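Local coordinates for fucolectin-related protein (Streptococcus pneumoniae, PDB 2WMF), which is the catalytic module of a family 98 glycoside hydrolase that probably hydrolyses blood-group antigen carbohydrates of the host, at residues N429-Y434 / P449-N454. Residues are numbered along the deposited sequence; the frame is centred on the assembly and turned at random.
Sequences NSWYIY and PMYTNN
The indole of W431 reaches from strand 430-434 to the chain that leaves strand 444-449; P449 O and M450 SD lie at the edge of its ring, while Y451 approaches obliquely. One hydrogen bond anchors the contact: W431 NE1 donates to P449 O over 3.0 Å. The acceptor lies close to the indole plane, yet the bond is bent, with an N-H...O angle of 145°. Tryptophan suits the place because it combines a large apolar surface with a single N-H, here used to hold a backbone carbonyl at the end of a strand. Proline has no amide N-H to offer a neighbouring strand, but its carbonyl remains a good acceptor, and its CD packs 4.3 Å from W431 CZ2.

M450 comes up beside the pyrrole edge. Bends at chi2 and chi3 fold its flexible chain, bringing SD 3.7 Å from W431 CD1. The sulfur sits 79° off the normal of the five-membered ring, an edge-on Met-aromatic contact. Near the benzo end, the Y451 side chain crosses that of W431 at about a right angle, the ring planes steeply inclined but not perpendicular; its CE2 lies 3.9 Å from W431 CZ2, which meets the tyrosine ring at its edge. Tyrosine fits here by giving W431 an apolar edge and R426 a pi surface; R426 also makes a cation-pi contact with W431.

W431 belongs to one six-stranded antiparallel sheet and P449 ends a strand of another. The side-chain-to-backbone bond and the contacts round the indole thus tie two sheets together at a loop, an arrangement characteristic of the margin of a beta-sandwich.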
loop_
_atom_site.group_PDB
_atom_site.type_symbol
_atom_site.label_atom_id
_atom_site.label_comp_id
_atom_site.label_asym_id
_atom_site.label_seq_id
_atom_site.Cartn_x
_atom_site.Cartn_y
_atom_site.Cartn_z
ATOM N N ASN A 429 13.877 14.164 -8.297
ATOM C CA ASN A 429 13.659 14.798 -9.607
ATOM C C ASN A 429 12.334 14.434 -10.234
ATOM O O ASN A 429 12.178 14.563 -11.435
ATOM C CB ASN A 429 14.808 14.475 -10.592
ATOM C CG ASN A 429 14.963 12.987 -10.884
ATOM O OD1 ASN A 429 14.815 12.152 -10.015
ATOM N ND2 ASN A 429 15.323 12.667 -12.106
ATOM N N SER A 430 11.370 14.026 -9.408
ATOM C CA SER A 430 10.051 13.655 -9.908
ATOM C C SER A 430 8.890 14.328 -9.146
ATOM O O SER A 430 9.039 14.712 -7.974
ATOM C CB SER A 430 9.833 12.158 -9.812
ATOM O OG SER A 430 10.807 11.427 -10.511
ATOM N N TRP A 431 7.752 14.428 -9.834
ATOM C CA TRP A 431 6.483 14.751 -9.235
ATOM C C TRP A 431 5.631 13.490 -9.198
ATOM O O TRP A 431 5.494 12.796 -10.211
ATOM C CB TRP A 431 5.721 15.798 -10.077
ATOM C CG TRP A 431 6.194 17.221 -9.942
ATOM C CD1 TRP A 431 6.809 18.007 -10.929
ATOM C CD2 TRP A 431 5.986 18.064 -8.827
ATOM N NE1 TRP A 431 7.020 19.286 -10.448
ATOM C CE2 TRP A 431 6.494 19.373 -9.174
ATOM C CE3 TRP A 431 5.391 17.877 -7.583
ATOM C CZ2 TRP A 431 6.413 20.445 -8.315
ATOM C CZ3 TRP A 431 5.304 18.976 -6.732
ATOM C CH2 TRP A 431 5.839 20.229 -7.094
ATOM N N TYR A 432 5.023 13.237 -8.036
ATOM C CA TYR A 432 4.055 12.154 -7.816
ATOM C C TYR A 432 2.683 12.836 -7.558
ATOM O O TYR A 432 2.559 13.679 -6.664
ATOM C CB TYR A 432 4.461 11.258 -6.631
ATOM C CG TYR A 432 5.552 10.308 -7.041
ATOM C CD1 TYR A 432 5.224 9.033 -7.478
ATOM C CD2 TYR A 432 6.882 10.721 -7.145
ATOM C CE1 TYR A 432 6.176 8.168 -7.990
ATOM C CE2 TYR A 432 7.883 9.849 -7.662
ATOM C CZ TYR A 432 7.540 8.581 -8.086
ATOM O OH TYR A 432 8.506 7.734 -8.610
ATOM N N ILE A 433 1.678 12.462 -8.347
ATOM C CA ILE A 433 0.448 13.230 -8.477
ATOM C C ILE A 433 -0.778 12.304 -8.462
ATOM O O ILE A 433 -0.755 11.226 -9.062
ATOM C CB ILE A 433 0.436 13.974 -9.835
ATOM C CG1 ILE A 433 1.674 14.864 -9.983
ATOM C CG2 ILE A 433 -0.843 14.741 -10.046
ATOM C CD1 ILE A 433 2.293 14.752 -11.342
ATOM N N TYR A 434 -1.858 12.755 -7.836
ATOM C CA TYR A 434 -3.170 12.135 -8.022
ATOM C C TYR A 434 -4.329 13.068 -7.693
ATOM O O TYR A 434 -4.183 14.080 -7.024
ATOM C CB TYR A 434 -3.305 10.792 -7.312
ATOM C CG TYR A 434 -3.082 10.667 -5.812
ATOM C CD1 TYR A 434 -3.899 11.337 -4.889
ATOM C CD2 TYR A 434 -2.067 9.825 -5.288
ATOM C CE1 TYR A 434 -3.693 11.213 -3.518
ATOM C CE2 TYR A 434 -1.891 9.659 -3.921
ATOM C CZ TYR A 434 -2.706 10.336 -3.022
ATOM O OH TYR A 434 -2.564 10.151 -1.665
ATOM N N PRO A 449 5.451 23.824 -11.162
ATOM C CA PRO A 449 6.747 24.377 -11.588
ATOM C C PRO A 449 7.704 23.215 -11.838
ATOM O O PRO A 449 7.629 22.174 -11.164
ATOM C CB PRO A 449 7.215 25.173 -10.364
ATOM C CG PRO A 449 5.967 25.467 -9.561
ATOM C CD PRO A 449 5.095 24.254 -9.804
ATOM N N MET A 450 8.603 23.392 -12.796
ATOM C CA MET A 450 9.546 22.337 -13.133
ATOM C C MET A 450 10.962 22.790 -12.781
ATOM O O MET A 450 11.229 23.976 -12.627
ATOM C CB MET A 450 9.408 21.958 -14.615
ATOM C CG MET A 450 7.975 21.369 -14.970
ATOM S SD MET A 450 7.624 19.810 -14.101
ATOM C CE MET A 450 8.380 18.700 -15.301
ATOM N N TYR A 451 11.838 21.811 -12.576
ATOM C CA TYR A 451 13.160 22.052 -11.955
ATOM C C TYR A 451 14.297 21.944 -12.970
ATOM O O TYR A 451 15.464 22.110 -12.618
ATOM C CB TYR A 451 13.387 21.088 -10.789
ATOM C CG TYR A 451 12.462 21.298 -9.571
ATOM C CD1 TYR A 451 12.982 21.607 -8.317
ATOM C CD2 TYR A 451 11.061 21.147 -9.692
ATOM C CE1 TYR A 451 12.160 21.766 -7.186
ATOM C CE2 TYR A 451 10.227 21.297 -8.562
ATOM C CZ TYR A 451 10.766 21.631 -7.334
ATOM O OH TYR A 451 9.936 21.789 -6.228
ATOM N N THR A 452 13.934 21.712 -14.219
ATOM C CA THR A 452 14.853 21.733 -15.366
ATOM C C THR A 452 14.239 22.635 -16.442
ATOM O O THR A 452 13.053 22.964 -16.408
ATOM C CB THR A 452 15.049 20.342 -15.978
ATOM O OG1 THR A 452 13.801 19.853 -16.522
ATOM C CG2 THR A 452 15.601 19.346 -14.938
ATOM N N ASN A 453 15.027 23.008 -17.431
ATOM C CA ASN A 453 14.508 23.812 -18.543
ATOM C C ASN A 453 13.936 22.973 -19.716
ATOM O O ASN A 453 13.717 23.538 -20.823
ATOM C CB ASN A 453 15.541 24.837 -18.991
ATOM C CG ASN A 453 16.653 24.229 -19.811
ATOM O OD1 ASN A 453 16.790 22.996 -19.860
ATOM N ND2 ASN A 453 17.484 25.085 -20.469
ATOM N N ASN A 454 13.614 21.683 -19.480
ATOM C CA ASN A 454 12.816 20.888 -20.456
ATOM C C ASN A 454 11.492 21.638 -20.760
ATOM O O ASN A 454 11.050 21.713 -21.918
ATOM C CB ASN A 454 12.569 19.469 -19.950
ATOM C CG ASN A 454 13.839 18.634 -19.905
ATOM O OD1 ASN A 454 14.309 18.219 -18.819
ATOM N ND2 ASN A 454 14.423 18.391 -21.073
#